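Metalloprotease stcE (Escherichia coli, PDB 4DNY) acts as a secreted zinc metalloprotease and mucinase, probably cleaving O-glycosylated proteins and so aiding adhesion and immune evasion during enterohemorrhagic infection. Local coordinates at residues 33-38 with 63-68; 44-49 with 69-74; 54-59 with 82-87; 75-80 with 110-115. One frame throughout, in Å; residues are numbered along the deposited sequence.

Contact 1 (33-38 with 63-68); sequences EVNKLS and RWVRDI
Residues 33-38, on helix 31-35 and the helically coiled residues that follow, settle against 63-68, the irregular run that enters strand 67-69, with the CA atoms of Ser38 and Ile68 4.9 Å apart. The motif is a short helix laid beside the approach to an edge strand of the small sheet of the beta-sandwich domain. No conventional hydrogen bond crosses it, and hydrocarbon side chains carry the contact. Val65 pushes its two methyls at the helix: CG1 comes 3.7 Å from Val34 O and lies beside Asn35 CA, while CG2 meets Leu37 CB at 4.2 Å. Val34 holds CG1 anti to the backbone N (chi1 168°), which carries that methyl to the Arg63 carbonyl oxygen; its CG2 packs on the bent Arg63 chain, touching CD at 3.9 Å as the two side chains cross at about a right angle. The far end of Arg63 hydrogen-bonds through NH2 to His58 O. Leu37 CB rests against both CG1 and CG2 of Ile68. Where the backbones draw together, two CA-H...O contacts run in opposite directions: Ile68 CA lies 3.5 Å from Leu37 O, and Ser38 CA 3.3 Å from Asp67 O, a buried oxygen with no hydrogen-bond partner in the model.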
loop_
_atom_site.group_PDB
_atom_site.type_symbol
_atom_site.label_atom_id
_atom_site.label_comp_id
_atom_site.label_asym_id
_atom_site.label_seq_id
_atom_site.Cartn_x
_atom_site.Cartn_y
_atom_site.Cartn_z
ATOM N N GLU A 33 -11.251 -5.942 -5.565
ATOM C CA GLU A 33 -9.895 -5.333 -5.650
ATOM C C GLU A 33 -9.056 -5.655 -4.423
ATOM O O GLU A 33 -7.844 -5.898 -4.541
ATOM C CB GLU A 33 -9.976 -3.817 -5.894
ATOM C CG GLU A 33 -10.468 -3.495 -7.344
ATOM C CD GLU A 33 -9.977 -2.129 -7.883
ATOM O OE1 GLU A 33 -9.958 -1.121 -7.126
ATOM O OE2 GLU A 33 -9.603 -2.068 -9.090
ATOM N N VAL A 34 -9.663 -5.658 -3.257
ATOM C CA VAL A 34 -8.941 -6.025 -2.046
ATOM C C VAL A 34 -8.443 -7.468 -2.121
ATOM O O VAL A 34 -7.332 -7.784 -1.678
ATOM C CB VAL A 34 -9.752 -5.720 -0.775
ATOM C CG1 VAL A 34 -9.137 -6.374 0.478
ATOM C CG2 VAL A 34 -9.840 -4.204 -0.602
ATOM N N ASN A 35 -9.264 -8.329 -2.708
ATOM C CA ASN A 35 -8.903 -9.736 -2.829
ATOM C C ASN A 35 -7.602 -9.955 -3.634
ATOM O O ASN A 35 -6.917 -10.954 -3.409
ATOM C CB ASN A 35 -10.064 -10.514 -3.495
ATOM C CG ASN A 35 -11.170 -10.838 -2.576
ATOM O OD1 ASN A 35 -11.056 -10.708 -1.358
ATOM N ND2 ASN A 35 -12.301 -11.285 -3.156
ATOM N N LYS A 36 -7.272 -9.059 -4.542
ATOM C CA LYS A 36 -6.047 -9.166 -5.356
ATOM C C LYS A 36 -4.768 -8.844 -4.585
ATOM O O LYS A 36 -3.671 -9.068 -5.105
ATOM C CB LYS A 36 -6.134 -8.318 -6.610
ATOM C CG LYS A 36 -7.279 -8.660 -7.593
ATOM C CD LYS A 36 -7.197 -7.715 -8.799
ATOM C CE LYS A 36 -8.331 -7.963 -9.776
ATOM N NZ LYS A 36 -8.218 -6.985 -10.912
ATOM N N LEU A 37 -4.886 -8.272 -3.384
ATOM C CA LEU A 37 -3.739 -7.723 -2.687
ATOM C C LEU A 37 -2.828 -8.771 -2.053
ATOM O O LEU A 37 -1.701 -8.465 -1.662
ATOM C CB LEU A 37 -4.167 -6.675 -1.630
ATOM C CG LEU A 37 -4.946 -5.456 -2.172
ATOM C CD1 LEU A 37 -5.371 -4.624 -0.976
ATOM C CD2 LEU A 37 -4.079 -4.655 -3.141
ATOM N N SER A 38 -3.316 -9.992 -1.955
ATOM C CA SER A 38 -2.537 -11.089 -1.405
ATOM C C SER A 38 -1.467 -11.597 -2.399
ATOM O O SER A 38 -0.572 -12.352 -2.014
ATOM C CB SER A 38 -3.504 -12.187 -1.014
ATOM O OG SER A 38 -4.212 -12.626 -2.211
ATOM N N ARG A 63 -14.268 -6.961 3.871
ATOM C CA ARG A 63 -13.453 -6.481 2.747
ATOM C C ARG A 63 -12.007 -6.422 3.173
ATOM O O ARG A 63 -11.430 -5.330 3.343
ATOM C CB ARG A 63 -13.958 -5.105 2.336
ATOM C CG ARG A 63 -13.352 -4.586 1.033
ATOM C CD ARG A 63 -13.135 -3.075 1.085
ATOM N NE ARG A 63 -14.373 -2.384 1.388
ATOM C CZ ARG A 63 -14.468 -1.138 1.831
ATOM N NH1 ARG A 63 -15.660 -0.610 2.047
ATOM N NH2 ARG A 63 -13.398 -0.397 2.062
ATOM N N TRP A 64 -11.433 -7.607 3.360
ATOM C CA TRP A 64 -10.153 -7.802 4.060
ATOM C C TRP A 64 -9.382 -8.957 3.498
ATOM O O TRP A 64 -9.982 -9.916 3.017
ATOM C CB TRP A 64 -10.432 -8.041 5.555
ATOM C CG TRP A 64 -9.350 -8.595 6.402
ATOM C CD1 TRP A 64 -8.402 -7.873 7.118
ATOM C CD2 TRP A 64 -9.053 -9.990 6.630
ATOM N NE1 TRP A 64 -7.525 -8.752 7.727
ATOM C CE2 TRP A 64 -7.925 -10.048 7.485
ATOM C CE3 TRP A 64 -9.639 -11.175 6.195
ATOM C CZ2 TRP A 64 -7.389 -11.217 7.901
ATOM C CZ3 TRP A 64 -9.100 -12.367 6.601
ATOM C CH2 TRP A 64 -7.982 -12.406 7.450
ATOM N N VAL A 65 -8.062 -8.850 3.504
ATOM C CA VAL A 65 -7.220 -10.011 3.350
ATOM C C VAL A 65 -6.122 -9.970 4.378
ATOM O O VAL A 65 -5.782 -8.879 4.849
ATOM C CB VAL A 65 -6.496 -10.050 1.959
ATOM C CG1 VAL A 65 -7.555 -10.422 0.880
ATOM C CG2 VAL A 65 -5.742 -8.735 1.661
ATOM N N ARG A 66 -5.582 -11.129 4.710
ATOM C CA ARG A 66 -4.546 -11.232 5.744
ATOM C C ARG A 66 -3.224 -10.612 5.384
ATOM O O ARG A 66 -2.663 -9.930 6.203
ATOM C CB ARG A 66 -4.349 -12.692 6.108
ATOM C CG ARG A 66 -3.560 -12.836 7.370
ATOM C CD ARG A 66 -3.295 -14.279 7.655
ATOM N NE ARG A 66 -2.171 -14.699 6.809
ATOM C CZ ARG A 66 -1.720 -15.936 6.644
ATOM N NH1 ARG A 66 -2.294 -16.963 7.278
ATOM N NH2 ARG A 66 -0.679 -16.139 5.831
ATOM N N ASP A 67 -2.730 -10.899 4.188
ATOM C CA ASP A 67 -1.389 -10.511 3.806
ATOM C C ASP A 67 -1.464 -9.637 2.614
ATOM O O ASP A 67 -2.125 -9.961 1.668
ATOM C CB ASP A 67 -0.513 -11.730 3.458
ATOM C CG ASP A 67 -0.322 -12.686 4.651
ATOM O OD1 ASP A 67 -0.253 -12.233 5.789
ATOM O OD2 ASP A 67 -0.197 -13.907 4.407
ATOM N N ILE A 68 -0.742 -8.528 2.656
ATOM C CA ILE A 68 -0.672 -7.601 1.563
ATOM C C ILE A 68 0.779 -7.301 1.227
ATOM O O ILE A 68 1.549 -6.864 2.070
ATOM C CB ILE A 68 -1.335 -6.270 1.955
ATOM C CG1 ILE A 68 -2.833 -6.567 2.324
ATOM C CG2 ILE A 68 -1.210 -5.235 0.818
ATOM C CD1 ILE A 68 -3.508 -5.455 3.096
#

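Contact 2 (44-49 with 69-74); sequences SIHSHL and YLPQGP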
loop_
_atom_site.group_PDB
_atom_site.type_symbol
_atom_site.label_atom_id
_atom_site.label_comp_id
_atom_site.label_asym_id
_atom_site.label_seq_id
_atom_site.Cartn_x
_atom_site.Cartn_y
_atom_site.Cartn_z
ATOM N N SER A 44 -1.338 -5.970 -8.610
ATOM C CA SER A 44 -2.413 -5.020 -8.862
ATOM C C SER A 44 -2.049 -3.639 -8.408
ATOM O O SER A 44 -2.357 -2.687 -9.076
ATOM C CB SER A 44 -3.778 -5.454 -8.232
ATOM O OG SER A 44 -3.726 -5.471 -6.840
ATOM N N ILE A 45 -1.357 -3.535 -7.272
ATOM C CA ILE A 45 -0.862 -2.226 -6.803
ATOM C C ILE A 45 0.095 -1.687 -7.851
ATOM O O ILE A 45 0.030 -0.523 -8.233
ATOM C CB ILE A 45 -0.140 -2.357 -5.430
ATOM C CG1 ILE A 45 -1.146 -2.719 -4.286
ATOM C CG2 ILE A 45 0.575 -1.010 -5.076
ATOM C CD1 ILE A 45 -0.490 -2.846 -2.939
ATOM N N HIS A 46 0.994 -2.565 -8.358
ATOM C CA HIS A 46 1.963 -2.167 -9.357
ATOM C C HIS A 46 1.257 -1.579 -10.609
ATOM O O HIS A 46 1.619 -0.516 -11.114
ATOM C CB HIS A 46 2.808 -3.398 -9.745
ATOM C CG HIS A 46 4.164 -3.073 -10.272
ATOM N ND1 HIS A 46 5.226 -3.962 -10.165
ATOM C CD2 HIS A 46 4.654 -1.956 -10.863
ATOM C CE1 HIS A 46 6.314 -3.391 -10.674
ATOM N NE2 HIS A 46 5.989 -2.191 -11.130
ATOM N N SER A 47 0.238 -2.292 -11.077
ATOM C CA SER A 47 -0.525 -1.881 -12.290
ATOM C C SER A 47 -1.196 -0.504 -12.061
ATOM O O SER A 47 -1.143 0.359 -12.901
ATOM C CB SER A 47 -1.571 -2.944 -12.693
ATOM O OG SER A 47 -2.494 -3.092 -11.629
ATOM N N HIS A 48 -1.806 -0.330 -10.895
ATOM C CA HIS A 48 -2.451 0.952 -10.576
ATOM C C HIS A 48 -1.502 2.116 -10.413
ATOM O O HIS A 48 -1.819 3.257 -10.786
ATOM C CB HIS A 48 -3.378 0.784 -9.338
ATOM C CG HIS A 48 -4.603 -0.013 -9.643
ATOM N ND1 HIS A 48 -5.444 0.294 -10.700
ATOM C CD2 HIS A 48 -5.113 -1.104 -9.041
ATOM C CE1 HIS A 48 -6.422 -0.597 -10.734
ATOM N NE2 HIS A 48 -6.251 -1.440 -9.726
ATOM N N LEU A 49 -0.258 1.828 -10.018
ATOM C CA LEU A 49 0.749 2.857 -9.898
ATOM C C LEU A 49 1.373 3.304 -11.211
ATOM O O LEU A 49 2.053 4.314 -11.274
ATOM C CB LEU A 49 1.844 2.425 -8.899
ATOM C CG LEU A 49 1.455 2.409 -7.400
ATOM C CD1 LEU A 49 2.563 1.848 -6.535
ATOM C CD2 LEU A 49 1.069 3.859 -6.960
ATOM N N TYR A 69 1.121 -7.440 -0.061
ATOM C CA TYR A 69 2.503 -7.289 -0.487
ATOM C C TYR A 69 2.702 -6.040 -1.333
ATOM O O TYR A 69 2.023 -5.864 -2.355
ATOM C CB TYR A 69 2.934 -8.506 -1.308
ATOM C CG TYR A 69 2.969 -9.787 -0.483
ATOM C CD1 TYR A 69 4.109 -10.190 0.162
ATOM C CD2 TYR A 69 1.809 -10.567 -0.347
ATOM C CE1 TYR A 69 4.137 -11.381 0.881
ATOM C CE2 TYR A 69 1.828 -11.749 0.387
ATOM C CZ TYR A 69 3.009 -12.116 1.019
ATOM O OH TYR A 69 3.044 -13.299 1.767
ATOM N N LEU A 70 3.655 -5.181 -0.952
ATOM C CA LEU A 70 3.975 -4.070 -1.825
ATOM C C LEU A 70 4.908 -4.551 -2.967
ATOM O O LEU A 70 5.775 -5.361 -2.739
ATOM C CB LEU A 70 4.606 -2.943 -1.001
ATOM C CG LEU A 70 3.769 -2.309 0.092
ATOM C CD1 LEU A 70 4.424 -0.968 0.507
ATOM C CD2 LEU A 70 2.338 -1.985 -0.380
ATOM N N PRO A 71 4.663 -4.079 -4.190
ATOM C CA PRO A 71 5.496 -4.506 -5.328
ATOM C C PRO A 71 6.908 -3.927 -5.303
ATOM O O PRO A 71 7.169 -2.924 -4.612
ATOM C CB PRO A 71 4.702 -3.999 -6.503
ATOM C CG PRO A 71 3.994 -2.719 -5.988
ATOM C CD PRO A 71 3.651 -3.078 -4.586
ATOM N N GLN A 72 7.814 -4.510 -6.108
ATOM C CA GLN A 72 9.124 -3.964 -6.325
ATOM C C GLN A 72 9.305 -3.731 -7.816
ATOM O O GLN A 72 8.738 -4.445 -8.625
ATOM C CB GLN A 72 10.207 -4.929 -5.844
ATOM C CG GLN A 72 10.229 -5.183 -4.358
ATOM C CD GLN A 72 10.785 -4.006 -3.555
ATOM O OE1 GLN A 72 11.740 -3.359 -3.980
ATOM N NE2 GLN A 72 10.261 -3.815 -2.365
ATOM N N GLY A 73 10.119 -2.738 -8.167
ATOM C CA GLY A 73 10.477 -2.505 -9.562
ATOM C C GLY A 73 10.822 -1.080 -9.822
ATOM O O GLY A 73 10.417 -0.159 -9.093
ATOM N N PRO A 74 11.539 -0.859 -10.910
ATOM C CA PRO A 74 12.034 0.445 -11.244
ATOM C C PRO A 74 10.960 1.528 -11.421
ATOM O O PRO A 74 11.151 2.671 -10.960
ATOM C CB PRO A 74 12.776 0.203 -12.578
ATOM C CG PRO A 74 13.045 -1.215 -12.646
ATOM C CD PRO A 74 12.032 -1.922 -11.822
#
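Pro71 lies flush against one side of helix 43-49, its ring shared between Ile45 and His46. Toward Ile45 the two side chains meet at about a right angle, and Pro71 CD touches Ile45 CG2 at 3.7 Å. The other branch of Ile45 runs on past the proline, so that CD1 reaches Leu70 CD2 at 3.9 Å. Toward His46 the proline presents CB, 3.7 Å from ND1, and the imidazole crosses it at a slant. The ring swings out along the loop because CG of His46 stands anti to its backbone N (chi1 -155°), and this brings CE1 to within 3.3 Å of Gln72 O. The ring is also held at NE2, which hydrogen-bonds to Asp75 OD1. Gly73 follows, its CA 4.4 Å from His46 CE1, with backbone angles (phi 153°) that a side chain would not tolerate. On the other flank of the loop, Pro71 O accepts from Trp117 NE1. With Ile45 also touching Ile57 of strand 54-60, the helix spans from the large sheet to the extended, proline-containing segment that follows strand 67-69 of the small sheet: a helix packed across the border of a beta sandwich.

Contact 3 (54-59 with 82-87); sequences LVEIHT and RFVSSA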
loop_
_atom_site.group_PDB
_atom_site.type_symbol
_atom_site.label_atom_id
_atom_site.label_comp_id
_atom_site.label_asym_id
_atom_site.label_seq_id
_atom_site.Cartn_x
_atom_site.Cartn_y
_atom_site.Cartn_z
ATOM N N LEU A 54 -0.364 7.823 -6.346
ATOM C CA LEU A 54 -0.708 7.207 -5.063
ATOM C C LEU A 54 -1.818 6.206 -5.198
ATOM O O LEU A 54 -2.834 6.453 -5.905
ATOM C CB LEU A 54 -1.054 8.310 -4.066
ATOM C CG LEU A 54 -1.192 7.812 -2.566
ATOM C CD1 LEU A 54 -0.624 8.838 -1.609
ATOM C CD2 LEU A 54 -2.608 7.534 -2.370
ATOM N N VAL A 55 -1.667 5.069 -4.505
ATOM C CA VAL A 55 -2.758 4.087 -4.337
ATOM C C VAL A 55 -3.135 4.125 -2.875
ATOM O O VAL A 55 -2.242 4.023 -1.998
ATOM C CB VAL A 55 -2.335 2.685 -4.742
ATOM C CG1 VAL A 55 -3.327 1.617 -4.218
ATOM C CG2 VAL A 55 -2.183 2.560 -6.301
ATOM N N GLU A 56 -4.429 4.223 -2.570
ATOM C CA GLU A 56 -4.930 4.277 -1.185
ATOM C C GLU A 56 -5.889 3.088 -1.017
ATOM O O GLU A 56 -6.911 3.020 -1.720
ATOM C CB GLU A 56 -5.643 5.601 -0.897
ATOM C CG GLU A 56 -6.223 5.632 0.510
ATOM C CD GLU A 56 -6.661 7.039 0.959
ATOM O OE1 GLU A 56 -5.998 8.037 0.642
ATOM O OE2 GLU A 56 -7.645 7.124 1.638
ATOM N N ILE A 57 -5.539 2.197 -0.108
ATOM C CA ILE A 57 -6.272 0.965 0.116
ATOM C C ILE A 57 -7.065 1.061 1.376
ATOM O O ILE A 57 -6.540 1.423 2.438
ATOM C CB ILE A 57 -5.271 -0.197 0.229
ATOM C CG1 ILE A 57 -4.599 -0.436 -1.115
ATOM C CG2 ILE A 57 -5.952 -1.513 0.785
ATOM C CD1 ILE A 57 -3.282 -1.298 -1.037
ATOM N N HIS A 58 -8.363 0.784 1.255
ATOM C CA HIS A 58 -9.276 0.798 2.425
ATOM C C HIS A 58 -9.764 -0.610 2.681
ATOM O O HIS A 58 -10.573 -1.138 1.916
ATOM C CB HIS A 58 -10.492 1.645 2.121
ATOM C CG HIS A 58 -10.208 3.098 1.997
ATOM N ND1 HIS A 58 -11.179 3.988 1.558
ATOM C CD2 HIS A 58 -9.045 3.795 2.065
ATOM C CE1 HIS A 58 -10.629 5.197 1.532
ATOM N NE2 HIS A 58 -9.332 5.115 1.820
ATOM N N THR A 59 -9.245 -1.263 3.742
ATOM C CA THR A 59 -9.799 -2.539 4.187
ATOM C C THR A 59 -10.944 -2.247 5.163
ATOM O O THR A 59 -10.929 -1.199 5.849
ATOM C CB THR A 59 -8.745 -3.412 4.808
ATOM O OG1 THR A 59 -8.038 -2.656 5.779
ATOM C CG2 THR A 59 -7.754 -3.981 3.732
ATOM N N ARG A 82 -0.967 4.341 0.542
ATOM C CA ARG A 82 -1.587 4.606 1.838
ATOM C C ARG A 82 -2.543 3.486 2.174
ATOM O O ARG A 82 -3.241 2.969 1.292
ATOM C CB ARG A 82 -2.353 5.955 1.810
ATOM C CG ARG A 82 -2.933 6.302 3.176
ATOM C CD ARG A 82 -3.623 7.623 3.173
ATOM N NE ARG A 82 -2.677 8.742 2.952
ATOM C CZ ARG A 82 -2.745 9.618 1.968
ATOM N NH1 ARG A 82 -3.726 9.506 1.039
ATOM N NH2 ARG A 82 -1.887 10.643 1.857
ATOM N N PHE A 83 -2.565 3.063 3.432
ATOM C CA PHE A 83 -3.551 2.069 3.956
ATOM C C PHE A 83 -4.393 2.729 5.006
ATOM O O PHE A 83 -3.855 3.428 5.863
ATOM C CB PHE A 83 -2.855 0.879 4.599
ATOM C CG PHE A 83 -2.151 0.007 3.620
ATOM C CD1 PHE A 83 -2.764 -1.100 3.105
ATOM C CD2 PHE A 83 -0.838 0.291 3.215
ATOM C CE1 PHE A 83 -2.108 -1.898 2.173
ATOM C CE2 PHE A 83 -0.174 -0.534 2.317
ATOM C CZ PHE A 83 -0.820 -1.610 1.797
ATOM N N VAL A 84 -5.702 2.482 4.950
ATOM C CA VAL A 84 -6.628 2.840 6.004
ATOM C C VAL A 84 -7.485 1.662 6.364
ATOM O O VAL A 84 -8.236 1.172 5.510
ATOM C CB VAL A 84 -7.536 4.063 5.588
ATOM C CG1 VAL A 84 -8.446 4.457 6.766
ATOM C CG2 VAL A 84 -6.689 5.203 5.069
ATOM N N SER A 85 -7.320 1.136 7.576
ATOM C CA SER A 85 -8.064 -0.055 7.995
ATOM C C SER A 85 -9.285 0.313 8.840
ATOM O O SER A 85 -9.174 0.960 9.886
ATOM C CB SER A 85 -7.204 -0.972 8.827
ATOM O OG SER A 85 -8.051 -1.972 9.387
ATOM N N SER A 86 -10.435 -0.193 8.416
ATOM C CA SER A 86 -11.626 -0.198 9.288
ATOM C C SER A 86 -12.056 -1.653 9.507
ATOM O O SER A 86 -13.204 -1.939 9.847
ATOM C CB SER A 86 -12.756 0.703 8.725
ATOM O OG SER A 86 -13.106 0.322 7.423
ATOM N N ALA A 87 -11.113 -2.587 9.319
ATOM C CA ALA A 87 -11.370 -4.038 9.469
ATOM C C ALA A 87 -10.938 -4.487 10.870
ATOM O O ALA A 87 -9.806 -4.222 11.269
ATOM C CB ALA A 87 -10.597 -4.830 8.441
#
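Glu56 OE1 is gripped by two cations, Arg82 NH1 at 2.7 Å and Lys25 NZ, both in salt bridges. The arginine meets it on the anti side, 32° out of the carboxylate plane, although the oxygen sits in the guanidinium plane; carboxylate and guanidinium stand almost perpendicular, 86° apart. The other oxygen, OE2, turns its anti lone pair to His58 NE2, 2.6 Å away along a nearly straight bond in the imidazole plane. The carboxylate is held at both oxygens, which should restrict its rotation, and the nearby positive charges would probably favour its ionised form. Leu54 CD1 covers one face of the Arg82 guanidinium. Beneath this polar row lies a parallel strand pair of the large mixed sheet, 54-59 beside 82-86, with backbone bonds alternating between the strands, as from Ile57 N to Arg82 O and Val84 N to Ile57 O. On the face bearing Ile57 and Phe83, those side chains lie side by side and point the same way; Ile57 CD1 reaches Phe83 CE1 at 3.5 Å, where Leu37 and Leu70 add to the core. Thr59 OG1 leans on Ser85 CA at 3.4 Å, while Thr59 O takes Ser86 N at 2.8 Å. Ser85 OG accepts from Ala87 N, forming an ST turn.

Contact 4 (75-80 with 110-115); sequences DLEGKM and FKYVNG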
loop_
_atom_site.group_PDB
_atom_site.type_symbol
_atom_site.label_atom_id
_atom_site.label_comp_id
_atom_site.label_asym_id
_atom_site.label_seq_id
_atom_site.Cartn_x
_atom_site.Cartn_y
_atom_site.Cartn_z
ATOM N N ASP A 75 9.841 1.173 -12.050
ATOM C CA ASP A 75 8.821 2.133 -12.380
ATOM C C ASP A 75 8.036 2.655 -11.177
ATOM O O ASP A 75 7.152 3.508 -11.332
ATOM C CB ASP A 75 7.872 1.576 -13.459
ATOM C CG ASP A 75 7.163 0.298 -13.046
ATOM O OD1 ASP A 75 7.518 -0.347 -12.042
ATOM O OD2 ASP A 75 6.233 -0.064 -13.786
ATOM N N LEU A 76 8.381 2.158 -9.985
ATOM C CA LEU A 76 7.712 2.600 -8.720
ATOM C C LEU A 76 8.389 3.822 -8.083
ATOM O O LEU A 76 7.965 4.315 -7.045
ATOM C CB LEU A 76 7.702 1.446 -7.720
ATOM C CG LEU A 76 6.862 0.200 -8.051
ATOM C CD1 LEU A 76 7.170 -0.946 -7.130
ATOM C CD2 LEU A 76 5.357 0.504 -8.110
ATOM N N GLU A 77 9.438 4.322 -8.694
ATOM C CA GLU A 77 10.173 5.442 -8.166
ATOM C C GLU A 77 9.271 6.631 -7.830
ATOM O O GLU A 77 8.543 7.146 -8.688
ATOM C CB GLU A 77 11.241 5.850 -9.157
ATOM C CG GLU A 77 12.329 6.617 -8.635
ATOM C CD GLU A 77 13.079 5.984 -7.459
ATOM O OE1 GLU A 77 13.183 4.707 -7.325
ATOM O OE2 GLU A 77 13.438 6.819 -6.678
ATOM N N GLY A 78 9.335 7.053 -6.571
ATOM C CA GLY A 78 8.558 8.172 -6.047
ATOM C C GLY A 78 7.084 7.895 -5.794
ATOM O O GLY A 78 6.346 8.803 -5.338
ATOM N N LYS A 79 6.642 6.698 -6.096
ATOM C CA LYS A 79 5.249 6.325 -5.901
ATOM C C LYS A 79 4.949 6.118 -4.420
ATOM O O LYS A 79 5.804 5.772 -3.627
ATOM C CB LYS A 79 4.913 5.043 -6.680
ATOM C CG LYS A 79 5.070 5.180 -8.165
ATOM C CD LYS A 79 4.137 6.203 -8.764
ATOM C CE LYS A 79 4.253 6.298 -10.301
ATOM N NZ LYS A 79 3.148 6.963 -10.954
ATOM N N MET A 80 3.642 6.223 -4.078
ATOM C CA MET A 80 3.187 6.121 -2.682
ATOM C C MET A 80 2.010 5.175 -2.536
ATOM O O MET A 80 1.199 5.035 -3.445
ATOM C CB MET A 80 2.873 7.508 -2.109
ATOM C CG MET A 80 4.088 8.353 -1.996
ATOM S SD MET A 80 3.703 10.035 -1.454
ATOM C CE MET A 80 2.959 9.820 0.206
ATOM N N PHE A 110 3.529 4.764 2.749
ATOM C CA PHE A 110 4.771 4.286 2.165
ATOM C C PHE A 110 5.130 5.100 0.934
ATOM O O PHE A 110 4.247 5.555 0.194
ATOM C CB PHE A 110 4.655 2.806 1.760
ATOM C CG PHE A 110 4.350 1.867 2.872
ATOM C CD1 PHE A 110 5.359 1.167 3.537
ATOM C CD2 PHE A 110 3.057 1.637 3.253
ATOM C CE1 PHE A 110 5.062 0.299 4.564
ATOM C CE2 PHE A 110 2.751 0.732 4.282
ATOM C CZ PHE A 110 3.781 0.056 4.908
ATOM N N LYS A 111 6.439 5.281 0.707
ATOM C CA LYS A 111 6.985 5.889 -0.495
ATOM C C LYS A 111 8.236 5.130 -0.953
ATOM O O LYS A 111 9.042 4.753 -0.149
ATOM C CB LYS A 111 7.336 7.370 -0.233
ATOM C CG LYS A 111 7.888 8.092 -1.453
ATOM C CD LYS A 111 7.989 9.587 -1.266
ATOM C CE LYS A 111 8.714 10.231 -2.406
ATOM N NZ LYS A 111 8.688 11.756 -2.401
ATOM N N TYR A 112 8.360 4.917 -2.269
ATOM C CA TYR A 112 9.445 4.151 -2.846
ATOM C C TYR A 112 10.523 5.145 -3.330
ATOM O O TYR A 112 10.231 6.013 -4.140
ATOM C CB TYR A 112 8.907 3.361 -4.033
ATOM C CG TYR A 112 9.731 2.193 -4.473
ATOM C CD1 TYR A 112 9.675 0.988 -3.800
ATOM C CD2 TYR A 112 10.461 2.251 -5.648
ATOM C CE1 TYR A 112 10.353 -0.111 -4.208
ATOM C CE2 TYR A 112 11.145 1.110 -6.102
ATOM C CZ TYR A 112 11.064 -0.072 -5.377
ATOM O OH TYR A 112 11.725 -1.218 -5.843
ATOM N N VAL A 113 11.721 5.041 -2.785
ATOM C CA VAL A 113 12.810 5.939 -3.138
ATOM C C VAL A 113 14.041 5.104 -3.473
ATOM O O VAL A 113 14.554 4.354 -2.601
ATOM C CB VAL A 113 13.128 6.943 -2.013
ATOM C CG1 VAL A 113 14.185 7.902 -2.457
ATOM C CG2 VAL A 113 11.822 7.698 -1.629
ATOM N N ASN A 114 14.534 5.297 -4.684
ATOM C CA ASN A 114 15.748 4.621 -5.170
ATOM C C ASN A 114 15.737 3.133 -4.888
ATOM O O ASN A 114 16.744 2.572 -4.373
ATOM C CB ASN A 114 17.010 5.270 -4.668
ATOM C CG ASN A 114 18.231 4.817 -5.416
ATOM O OD1 ASN A 114 18.174 4.549 -6.635
ATOM N ND2 ASN A 114 19.371 4.664 -4.724
ATOM N N GLY A 115 14.583 2.505 -5.177
ATOM C CA GLY A 115 14.498 1.043 -5.147
ATOM C C GLY A 115 14.065 0.427 -3.830
ATOM O O GLY A 115 14.111 -0.796 -3.653
HETATM O O HOH W 1 6.350 11.524 -4.117
#
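Leu76 lies over one face of the Tyr112 ring, its CB 3.9 Å from the centroid in a CH-pi contact, and this is the close-packed part. Tyr112 CG is anti to the backbone N (chi1 -161°), which brings the ring under the leucine, and Tyr112 CB also presses on Leu76 O at 3.3 Å. Beside it a type II turn, Leu76 to Lys79, meets the strand through its backbone: Gly78 N gives a hydrogen bond of 2.8 Å to Tyr112 O, and Tyr112 N gives one of 3.0 Å to Lys79 O. Gly78 occupies the turn position of positive phi that favours glycine. Beyond the turn, Met80 pairs with Lys111 as an antiparallel, non-hydrogen-bonded couple, and Met80 CG packs on Lys111 CB.

The outer side is looser and polar. Glu77 folds back at chi2 (55°) to bring its carboxylate over the strand end, where the syn lone pair of OE2 takes Asn114 N at 2.7 Å; Gly115 N adds only a weak bond to OE1. Lys111 stretches fully extended, and its NZ donates to a water 2.9 Å away that also lies near Gly78 O, while Asp17 O accepts from the same nitrogen.

Inward, Leu76 touches His46 and Leu49 of helix 43-49. Tyr112 meets Trp117 of strand 116-119 edge-to-face, and Met80 bonds through its backbone to Val55 of strand 54-60.

Contacts 1 and 4 lie farthest apart, their centres about 21 Å from each other on opposite sides of the chain's centre, without touching. Contact 3 lies in the large mixed sheet, which contact 4 also reaches because strands 80-86 and 107-113 are neighbours there. Contact 1 brings in an edge strand of the smaller sheet, and contact 2, centred about 14 Å from it, follows the chain onward from that strand. Contacts 1, 2 and 3 interleave along the sequence, and contacts 3 and 4 also alternate, whereas contacts 1 and 2 both close before contact 4 opens. Leu37, Ile45, Ile57, Leu70 and Phe83 join contacts 1, 2 and 3 in one hydrophobic core between helices and sheets.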